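Long-range contacts in lipoxygenase (Cyanothece sp., PDB 5EK8), which probably inserts both atoms of molecular oxygen into polyunsaturated fatty acids at a non-heme iron centre, consistent with a 9R-lipoxygenase: residues P389-I397 / G660-I668; E11-D22 / Y195-A206. All coordinates share one frame; numbering follows the deposited sequence.

In the fold
From the N terminus, helices 2-21 and 24-36 lead the chain into a strand-rich region that includes a four-stranded antiparallel sheet, consistent with a PLAT domain. Helix 188-214 then returns beside the first helix, and contact 2 closes a loop of 172 residues. Contact 1 opens later, at the junction of helices 383-391 and 394-404, and closes a largely helical loop of 262 residues when the C-terminal tail reaches the iron. The two loops follow in series and neither nest nor cross. Their centres lie about 24 Å apart, contact 2 at the surface and contact 1 buried. Helix 188-214 bridges them: Arg190 hydrogen-bonds the Asn667 carbonyl of the tail.

Contact 1 (P389-I397 / G660-I668); sequences PHLKSIINI and GNIRTLINI. With FE2 (Fe (II) ion), chain B.
Ile394 overlaps Ile666 side by side, both side chains pointing the same way, with CD1 of Ile394 3.7 Å from CD1 of Ile666. This is the core of the lipoxygenase fold, where the C-terminal tail threads inward to deliver its terminal carboxylate to the catalytic iron. OXT of Ile668 lies 2.5 Å from the iron(II) ion, which His359, His364 and His570 also bind. Ile666 packs against the side chains of His364 and His570, so Ile666 lies in the second shell, with Ile394 behind it. Against the end of the tail, Ile397 of helix 394-404 holds CG1 anti to its own N (chi1 -176°) and lays that branch along the last residue, CG1 of Ile397 lying 3.6 Å from C of Ile668.

At the other end, ND1 of His390 donates to the Thr664 carbonyl O over 3.0 Å, a nearly straight bond (162°) on a lone pair, with the oxygen at the ring edge and almost coplanar with the imidazole. The buried ring also touches Thr566 and Thr567 of helix 549-574 and Leu641 of helix 639-647. A leucine here would probably leave the Thr664 carbonyl without its side-chain donor and the tail less firmly fixed at this turn.

Between these ends Leu665 points at the break between the two helices. The methylene chain of Lys392 crosses it at about a right angle, CD of Lys392 lying 3.6 Å from CD1 of Leu665. Bends in the lysine chain bring NZ back to its own segment, where it bonds Pro389 O at 3.1 Å. CB of Ser393 covers another side of CD1 of Leu665, and one water joins the neighbouring polar groups, 3.2 Å from Ser393 OG and accepting from Asn667 ND2 at 3.0 Å.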
loop_
_atom_site.group_PDB
_atom_site.type_symbol
_atom_site.label_atom_id
_atom_site.label_comp_id
_atom_site.label_asym_id
_atom_site.label_seq_id
_atom_site.Cartn_x
_atom_site.Cartn_y
_atom_site.Cartn_z
ATOM N N PRO A 389 -11.414 1.285 -7.381
ATOM C CA PRO A 389 -10.376 0.636 -8.199
ATOM C C PRO A 389 -8.944 0.942 -7.754
ATOM O O PRO A 389 -8.030 0.186 -8.075
ATOM C CB PRO A 389 -10.627 1.204 -9.600
ATOM C CG PRO A 389 -11.345 2.475 -9.374
ATOM C CD PRO A 389 -12.216 2.224 -8.185
ATOM N N HIS A 390 -8.755 2.034 -7.024
ATOM C CA HIS A 390 -7.430 2.403 -6.547
ATOM C C HIS A 390 -7.153 1.845 -5.153
ATOM O O HIS A 390 -6.000 1.705 -4.750
ATOM C CB HIS A 390 -7.278 3.924 -6.542
ATOM C CG HIS A 390 -7.635 4.566 -7.843
ATOM N ND1 HIS A 390 -6.890 4.391 -8.991
ATOM C CD2 HIS A 390 -8.663 5.379 -8.187
ATOM C CE1 HIS A 390 -7.441 5.067 -9.980
ATOM N NE2 HIS A 390 -8.519 5.678 -9.519
ATOM N N LEU A 391 -8.214 1.525 -4.421
ATOM C CA LEU A 391 -8.075 1.038 -3.052
ATOM C C LEU A 391 -8.265 -0.468 -2.953
ATOM O O LEU A 391 -8.045 -1.058 -1.896
ATOM C CB LEU A 391 -9.070 1.749 -2.132
ATOM C CG LEU A 391 -8.721 3.197 -1.781
ATOM C CD1 LEU A 391 -9.901 3.899 -1.137
ATOM C CD2 LEU A 391 -7.513 3.246 -0.862
ATOM N N LYS A 392 -8.659 -1.095 -4.056
ATOM C CA LYS A 392 -8.880 -2.533 -4.042
ATOM C C LYS A 392 -7.567 -3.299 -3.880
ATOM O O LYS A 392 -6.495 -2.789 -4.209
ATOM C CB LYS A 392 -9.611 -2.988 -5.310
ATOM C CG LYS A 392 -8.962 -2.599 -6.628
ATOM C CD LYS A 392 -9.022 -3.770 -7.614
ATOM C CE LYS A 392 -9.079 -3.320 -9.075
ATOM N NZ LYS A 392 -7.888 -2.556 -9.537
ATOM N N SER A 393 -7.671 -4.499 -3.314
ATOM C CA SER A 393 -6.578 -5.472 -3.226
ATOM C C SER A 393 -5.440 -5.125 -2.256
ATOM O O SER A 393 -4.587 -5.971 -1.994
ATOM C CB SER A 393 -5.988 -5.721 -4.623
ATOM O OG SER A 393 -6.945 -6.316 -5.483
ATOM N N ILE A 394 -5.425 -3.911 -1.707
ATOM C CA ILE A 394 -4.302 -3.490 -0.864
ATOM C C ILE A 394 -4.274 -4.241 0.472
ATOM O O ILE A 394 -3.198 -4.491 1.037
ATOM C CB ILE A 394 -4.320 -1.962 -0.610
ATOM C CG1 ILE A 394 -2.971 -1.496 -0.063
ATOM C CG2 ILE A 394 -5.448 -1.559 0.325
ATOM C CD1 ILE A 394 -2.908 0.004 0.179
ATOM N N ILE A 395 -5.449 -4.639 0.952
ATOM C CA ILE A 395 -5.542 -5.403 2.188
ATOM C C ILE A 395 -4.776 -6.719 2.054
ATOM O O ILE A 395 -4.113 -7.169 2.996
ATOM C CB ILE A 395 -7.011 -5.684 2.571
ATOM C CG1 ILE A 395 -7.779 -6.281 1.385
ATOM C CG2 ILE A 395 -7.692 -4.405 3.056
ATOM C CD1 ILE A 395 -9.141 -6.816 1.752
ATOM N N ASN A 396 -4.856 -7.308 0.864
ATOM C CA ASN A 396 -4.182 -8.562 0.565
ATOM C C ASN A 396 -2.670 -8.430 0.684
ATOM O O ASN A 396 -2.020 -9.216 1.379
ATOM C CB ASN A 396 -4.552 -9.048 -0.840
ATOM C CG ASN A 396 -6.049 -9.248 -1.022
ATOM O OD1 ASN A 396 -6.725 -9.812 -0.155
ATOM N ND2 ASN A 396 -6.579 -8.773 -2.150
ATOM N N ILE A 397 -2.112 -7.428 0.012
ATOM C CA ILE A 397 -0.663 -7.283 -0.026
ATOM C C ILE A 397 -0.122 -6.866 1.336
ATOM O O ILE A 397 0.960 -7.301 1.730
ATOM C CB ILE A 397 -0.200 -6.279 -1.116
ATOM C CG1 ILE A 397 1.328 -6.234 -1.185
ATOM C CG2 ILE A 397 -0.758 -4.893 -0.882
ATOM C CD1 ILE A 397 1.976 -7.585 -1.454
ATOM N N GLY A 660 1.954 4.528 -19.314
ATOM C CA GLY A 660 1.513 3.146 -19.325
ATOM C C GLY A 660 2.153 2.333 -18.217
ATOM O O GLY A 660 1.744 1.204 -17.957
ATOM N N ASN A 661 3.158 2.908 -17.562
ATOM C CA ASN A 661 3.827 2.244 -16.450
ATOM C C ASN A 661 3.291 2.698 -15.096
ATOM O O ASN A 661 3.797 2.292 -14.050
ATOM C CB ASN A 661 5.335 2.483 -16.519
ATOM C CG ASN A 661 6.043 1.483 -17.418
ATOM O OD1 ASN A 661 5.666 0.312 -17.484
ATOM N ND2 ASN A 661 7.076 1.942 -18.114
ATOM N N ILE A 662 2.263 3.538 -15.125
ATOM C CA ILE A 662 1.630 4.014 -13.902
ATOM C C ILE A 662 0.589 3.017 -13.408
ATOM O O ILE A 662 -0.406 2.760 -14.087
ATOM C CB ILE A 662 0.963 5.384 -14.111
ATOM C CG1 ILE A 662 2.008 6.422 -14.527
ATOM C CG2 ILE A 662 0.251 5.823 -12.844
ATOM C CD1 ILE A 662 1.434 7.776 -14.870
ATOM N N ARG A 663 0.818 2.467 -12.220
ATOM C CA ARG A 663 -0.074 1.455 -11.661
ATOM C C ARG A 663 -1.396 2.053 -11.196
ATOM O O ARG A 663 -1.458 3.215 -10.807
ATOM C CB ARG A 663 0.604 0.728 -10.497
ATOM C CG ARG A 663 1.844 -0.070 -10.876
ATOM C CD ARG A 663 2.448 -0.713 -9.643
ATOM N NE ARG A 663 3.545 -1.628 -9.942
ATOM C CZ ARG A 663 3.410 -2.944 -10.082
ATOM N NH1 ARG A 663 2.214 -3.511 -9.972
ATOM N NH2 ARG A 663 4.478 -3.688 -10.346
ATOM N N THR A 664 -2.451 1.246 -11.248
ATOM C CA THR A 664 -3.789 1.673 -10.852
ATOM C C THR A 664 -3.955 1.614 -9.336
ATOM O O THR A 664 -4.649 2.437 -8.731
ATOM C CB THR A 664 -4.879 0.789 -11.516
ATOM O OG1 THR A 664 -4.817 0.923 -12.940
ATOM C CG2 THR A 664 -6.266 1.178 -11.042
ATOM N N LEU A 665 -3.292 0.642 -8.724
ATOM C CA LEU A 665 -3.541 0.321 -7.328
ATOM C C LEU A 665 -2.289 -0.182 -6.623
ATOM O O LEU A 665 -1.203 -0.235 -7.204
ATOM C CB LEU A 665 -4.650 -0.730 -7.222
ATOM C CG LEU A 665 -4.288 -2.197 -7.506
ATOM C CD1 LEU A 665 -5.491 -3.100 -7.290
ATOM C CD2 LEU A 665 -3.724 -2.406 -8.907
ATOM N N ILE A 666 -2.458 -0.542 -5.358
ATOM C CA ILE A 666 -1.400 -1.163 -4.578
ATOM C C ILE A 666 -1.757 -2.620 -4.321
ATOM O O ILE A 666 -2.616 -2.910 -3.494
ATOM C CB ILE A 666 -1.180 -0.439 -3.228
ATOM C CG1 ILE A 666 -0.917 1.055 -3.461
ATOM C CG2 ILE A 666 -0.052 -1.101 -2.446
ATOM C CD1 ILE A 666 -0.694 1.854 -2.204
ATOM N N ASN A 667 -1.112 -3.531 -5.045
ATOM C CA ASN A 667 -1.307 -4.961 -4.820
ATOM C C ASN A 667 0.014 -5.703 -4.829
ATOM O O ASN A 667 0.043 -6.926 -4.896
ATOM C CB ASN A 667 -2.251 -5.566 -5.862
ATOM C CG ASN A 667 -1.829 -5.264 -7.288
ATOM O OD1 ASN A 667 -0.758 -4.702 -7.532
ATOM N ND2 ASN A 667 -2.676 -5.641 -8.241
ATOM N N ILE A 668 1.104 -4.946 -4.765
ATOM C CA ILE A 668 2.439 -5.510 -4.622
ATOM C C ILE A 668 3.268 -4.551 -3.765
ATOM O O ILE A 668 4.233 -4.901 -3.078
ATOM C CB ILE A 668 3.117 -5.734 -5.987
ATOM C CG1 ILE A 668 4.380 -6.577 -5.808
ATOM C CG2 ILE A 668 3.412 -4.398 -6.672
ATOM C CD1 ILE A 668 4.096 -7.954 -5.250
ATOM O OXT ILE A 668 2.949 -3.364 -3.744
HETATM FE FE FE2 B . 4.600 -1.984 -2.565
HETATM O O HOH W 1 -5.281 -7.102 -8.058
#

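Contact 2 (E11-D22 / Y195-A206); sequences EIKAALVLKVID and YASANVLTPIKA
Two helices pack antiparallel here, the N-terminal helix 2-21 lying at the surface across helix 188-214. The axes of the short segments approach to 9.5 Å, their directions 149° apart. At one end Lys205, its chain bent at chi2 and chi3, crosses Glu11 at about a right angle and forms a salt bridge: NZ of Lys205 reaches the syn lone pair of Glu11 OE1 at 2.9 Å, with a weak bond to Glu11 OE2. The same OE1 rests against CA and CB of Ala206.

In the middle Leu18 packs as a knob into the hole formed by Tyr195, Ala198, Asn199 and Thr202. CD1 of Leu18 lies 3.7 Å from CG2 of Thr202, CD2 of Leu18 4.2 Å from CD1 of Tyr195, and both methyls reach CB of Ala198. Thr202 turns OG1 back to the carbonyl of Ala198, which thus accepts OG1 and the Thr202 backbone N from opposite faces; Tyr616 also bonds that hydroxyl.

Toward the other end CG2 of Ile21 sits over the centre of the Tyr195 ring in a CH-pi contact, 3.6 Å from the centroid and 13° off the normal. Ile30 of helix 24-36 touches both residues. Asp22, just past the helix end, takes a hydrogen bond from Asn199: ND2 of Asn199 meets OD2 of Asp22 on its anti side, tilted out of the carboxylate plane, at 3.0 Å (155° at the hydrogen), while Asp22 OD1 pairs with Arg27. Against the amide oxygen, OD1 of Asn199, the bent chain of Lys19 leans with its CD at 3.8 Å.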
loop_
_atom_site.group_PDB
_atom_site.type_symbol
_atom_site.label_atom_id
_atom_site.label_comp_id
_atom_site.label_asym_id
_atom_site.label_seq_id
_atom_site.Cartn_x
_atom_site.Cartn_y
_atom_site.Cartn_z
ATOM N N GLU A 11 13.230 -24.529 1.976
ATOM C CA GLU A 11 13.502 -24.010 0.637
ATOM C C GLU A 11 12.964 -24.963 -0.425
ATOM O O GLU A 11 12.287 -24.548 -1.381
ATOM C CB GLU A 11 15.003 -23.788 0.436
ATOM C CG GLU A 11 15.580 -22.682 1.296
ATOM C CD GLU A 11 14.967 -21.328 0.983
ATOM O OE1 GLU A 11 14.870 -20.988 -0.219
ATOM O OE2 GLU A 11 14.573 -20.613 1.938
ATOM N N ILE A 12 13.257 -26.246 -0.240
ATOM C CA ILE A 12 12.731 -27.285 -1.116
ATOM C C ILE A 12 11.208 -27.247 -1.193
ATOM O O ILE A 12 10.631 -27.204 -2.281
ATOM C CB ILE A 12 13.180 -28.673 -0.640
ATOM C CG1 ILE A 12 14.691 -28.825 -0.834
ATOM C CG2 ILE A 12 12.403 -29.772 -1.365
ATOM C CD1 ILE A 12 15.279 -29.994 -0.093
ATOM N N LYS A 13 10.572 -27.255 -0.028
ATOM C CA LYS A 13 9.119 -27.193 0.086
ATOM C C LYS A 13 8.530 -26.030 -0.705
ATOM O O LYS A 13 7.605 -26.208 -1.505
ATOM C CB LYS A 13 8.720 -27.068 1.558
ATOM C CG LYS A 13 7.236 -27.245 1.832
ATOM C CD LYS A 13 6.878 -26.810 3.252
ATOM C CE LYS A 13 7.646 -27.604 4.302
ATOM N NZ LYS A 13 7.205 -27.262 5.687
ATOM N N ALA A 14 9.085 -24.843 -0.483
ATOM C CA ALA A 14 8.646 -23.640 -1.182
ATOM C C ALA A 14 8.730 -23.816 -2.693
ATOM O O ALA A 14 7.765 -23.530 -3.421
ATOM C CB ALA A 14 9.478 -22.441 -0.742
ATOM N N ALA A 15 9.884 -24.297 -3.151
ATOM C CA ALA A 15 10.096 -24.549 -4.571
ATOM C C ALA A 15 9.000 -25.447 -5.146
ATOM O O ALA A 15 8.360 -25.105 -6.147
ATOM C CB ALA A 15 11.457 -25.170 -4.789
ATOM N N LEU A 16 8.776 -26.583 -4.489
ATOM C CA LEU A 16 7.778 -27.554 -4.932
ATOM C C LEU A 16 6.376 -26.952 -5.013
ATOM O O LEU A 16 5.658 -27.153 -5.999
ATOM C CB LEU A 16 7.765 -28.757 -3.994
ATOM C CG LEU A 16 9.055 -29.573 -3.908
ATOM C CD1 LEU A 16 8.906 -30.751 -2.943
ATOM C CD2 LEU A 16 9.483 -30.053 -5.290
ATOM N N VAL A 17 5.985 -26.219 -3.974
ATOM C CA VAL A 17 4.680 -25.573 -3.958
ATOM C C VAL A 17 4.532 -24.662 -5.170
ATOM O O VAL A 17 3.501 -24.680 -5.851
ATOM C CB VAL A 17 4.466 -24.766 -2.673
ATOM C CG1 VAL A 17 3.174 -23.971 -2.748
ATOM C CG2 VAL A 17 4.449 -25.697 -1.472
ATOM N N LEU A 18 5.573 -23.882 -5.451
ATOM C CA LEU A 18 5.532 -22.992 -6.602
ATOM C C LEU A 18 5.407 -23.770 -7.900
ATOM O O LEU A 18 4.803 -23.285 -8.851
ATOM C CB LEU A 18 6.766 -22.096 -6.625
ATOM C CG LEU A 18 6.669 -20.976 -5.580
ATOM C CD1 LEU A 18 7.963 -20.192 -5.467
ATOM C CD2 LEU A 18 5.505 -20.047 -5.899
ATOM N N LYS A 19 5.964 -24.978 -7.934
ATOM C CA LYS A 19 5.797 -25.839 -9.103
ATOM C C LYS A 19 4.332 -26.218 -9.279
ATOM O O LYS A 19 3.798 -26.171 -10.386
ATOM C CB LYS A 19 6.639 -27.110 -8.981
ATOM C CG LYS A 19 8.082 -26.885 -8.579
ATOM C CD LYS A 19 8.841 -26.069 -9.600
ATOM C CE LYS A 19 10.283 -25.878 -9.162
ATOM N NZ LYS A 19 11.068 -25.119 -10.170
ATOM N N VAL A 20 3.690 -26.593 -8.174
ATOM C CA VAL A 20 2.293 -27.019 -8.208
ATOM C C VAL A 20 1.342 -25.895 -8.624
ATOM O O VAL A 20 0.432 -26.107 -9.429
ATOM C CB VAL A 20 1.843 -27.563 -6.842
ATOM C CG1 VAL A 20 0.441 -28.139 -6.939
ATOM C CG2 VAL A 20 2.812 -28.622 -6.348
ATOM N N ILE A 21 1.552 -24.701 -8.079
ATOM C CA ILE A 21 0.650 -23.589 -8.356
ATOM C C ILE A 21 0.857 -23.030 -9.760
ATOM O O ILE A 21 -0.108 -22.742 -10.465
ATOM C CB ILE A 21 0.819 -22.458 -7.322
ATOM C CG1 ILE A 21 0.779 -23.031 -5.906
ATOM C CG2 ILE A 21 -0.272 -21.415 -7.486
ATOM C CD1 ILE A 21 0.884 -21.993 -4.830
ATOM N N ASP A 22 2.113 -22.881 -10.171
ATOM C CA ASP A 22 2.414 -22.372 -11.510
ATOM C C ASP A 22 2.330 -23.506 -12.530
ATOM O O ASP A 22 3.281 -23.780 -13.265
ATOM C CB ASP A 22 3.793 -21.707 -11.546
ATOM C CG ASP A 22 3.979 -20.808 -12.759
ATOM O OD1 ASP A 22 2.981 -20.555 -13.470
ATOM O OD2 ASP A 22 5.117 -20.345 -12.993
ATOM N N TYR A 195 2.783 -15.790 -9.228
ATOM C CA TYR A 195 3.282 -17.155 -9.128
ATOM C C TYR A 195 4.303 -17.459 -10.218
ATOM O O TYR A 195 5.226 -18.244 -10.010
ATOM C CB TYR A 195 2.115 -18.145 -9.173
ATOM C CG TYR A 195 1.261 -18.082 -7.924
ATOM C CD1 TYR A 195 1.847 -18.139 -6.662
ATOM C CD2 TYR A 195 -0.120 -17.930 -8.000
ATOM C CE1 TYR A 195 1.083 -18.069 -5.510
ATOM C CE2 TYR A 195 -0.897 -17.857 -6.850
ATOM C CZ TYR A 195 -0.288 -17.926 -5.606
ATOM O OH TYR A 195 -1.049 -17.852 -4.455
ATOM N N ALA A 196 4.149 -16.817 -11.369
ATOM C CA ALA A 196 5.096 -16.986 -12.461
ATOM C C ALA A 196 6.451 -16.396 -12.090
ATOM O O ALA A 196 7.486 -17.077 -12.163
ATOM C CB ALA A 196 4.565 -16.341 -13.724
ATOM N N SER A 197 6.429 -15.120 -11.702
ATOM C CA SER A 197 7.631 -14.399 -11.289
ATOM C C SER A 197 8.363 -15.161 -10.189
ATOM O O SER A 197 9.586 -15.366 -10.247
ATOM C CB SER A 197 7.264 -12.991 -10.812
ATOM O OG SER A 197 8.400 -12.148 -10.758
ATOM N N ALA A 198 7.596 -15.592 -9.194
ATOM C CA ALA A 198 8.152 -16.349 -8.086
ATOM C C ALA A 198 8.738 -17.673 -8.574
ATOM O O ALA A 198 9.778 -18.101 -8.091
ATOM C CB ALA A 198 7.090 -16.590 -7.014
ATOM N N ASN A 199 8.082 -18.316 -9.535
ATOM C CA ASN A 199 8.586 -19.593 -10.040
ATOM C C ASN A 199 9.911 -19.431 -10.784
ATOM O O ASN A 199 10.760 -20.319 -10.751
ATOM C CB ASN A 199 7.554 -20.266 -10.945
ATOM C CG ASN A 199 7.677 -21.780 -10.938
ATOM O OD1 ASN A 199 8.439 -22.351 -10.156
ATOM N ND2 ASN A 199 6.921 -22.437 -11.804
ATOM N N VAL A 200 10.091 -18.294 -11.450
ATOM C CA VAL A 200 11.382 -18.005 -12.066
ATOM C C VAL A 200 12.463 -17.715 -11.020
ATOM O O VAL A 200 13.525 -18.333 -11.032
ATOM C CB VAL A 200 11.294 -16.808 -13.029
ATOM C CG1 VAL A 200 12.675 -16.454 -13.563
ATOM C CG2 VAL A 200 10.330 -17.104 -14.164
ATOM N N LEU A 201 12.185 -16.788 -10.107
ATOM C CA LEU A 201 13.225 -16.260 -9.215
ATOM C C LEU A 201 13.551 -17.108 -7.972
ATOM O O LEU A 201 14.676 -17.075 -7.478
ATOM C CB LEU A 201 12.833 -14.849 -8.769
ATOM C CG LEU A 201 13.048 -13.734 -9.794
ATOM C CD1 LEU A 201 12.325 -12.451 -9.394
ATOM C CD2 LEU A 201 14.533 -13.479 -9.957
ATOM N N THR A 202 12.576 -17.858 -7.469
ATOM C CA THR A 202 12.742 -18.596 -6.213
ATOM C C THR A 202 13.783 -19.728 -6.238
ATOM O O THR A 202 14.495 -19.908 -5.252
ATOM C CB THR A 202 11.394 -19.184 -5.739
ATOM O OG1 THR A 202 10.439 -18.126 -5.606
ATOM C CG2 THR A 202 11.537 -19.885 -4.399
ATOM N N PRO A 203 13.880 -20.497 -7.344
ATOM C CA PRO A 203 14.923 -21.536 -7.341
ATOM C C PRO A 203 16.339 -20.987 -7.167
ATOM O O PRO A 203 17.218 -21.704 -6.678
ATOM C CB PRO A 203 14.766 -22.188 -8.713
ATOM C CG PRO A 203 13.342 -21.994 -9.043
ATOM C CD PRO A 203 12.993 -20.637 -8.514
ATOM N N ILE A 204 16.544 -19.729 -7.553
ATOM C CA ILE A 204 17.830 -19.062 -7.382
ATOM C C ILE A 204 18.111 -18.833 -5.899
ATOM O O ILE A 204 19.138 -19.268 -5.364
ATOM C CB ILE A 204 17.869 -17.705 -8.129
ATOM C CG1 ILE A 204 17.334 -17.847 -9.557
ATOM C CG2 ILE A 204 19.274 -17.143 -8.147
ATOM C CD1 ILE A 204 18.171 -18.745 -10.447
ATOM N N LYS A 205 17.180 -18.146 -5.246
ATOM C CA LYS A 205 17.272 -17.856 -3.823
ATOM C C LYS A 205 17.427 -19.147 -3.028
ATOM O O LYS A 205 18.179 -19.208 -2.061
ATOM C CB LYS A 205 16.034 -17.082 -3.365
ATOM C CG LYS A 205 16.183 -16.362 -2.033
ATOM C CD LYS A 205 15.685 -17.207 -0.867
ATOM C CE LYS A 205 14.171 -17.390 -0.901
ATOM N NZ LYS A 205 13.700 -18.334 0.156
ATOM N N ALA A 206 16.715 -20.181 -3.459
ATOM C CA ALA A 206 16.782 -21.486 -2.822
ATOM C C ALA A 206 18.178 -22.075 -2.963
ATOM O O ALA A 206 18.761 -22.546 -1.984
ATOM C CB ALA A 206 15.745 -22.422 -3.418
#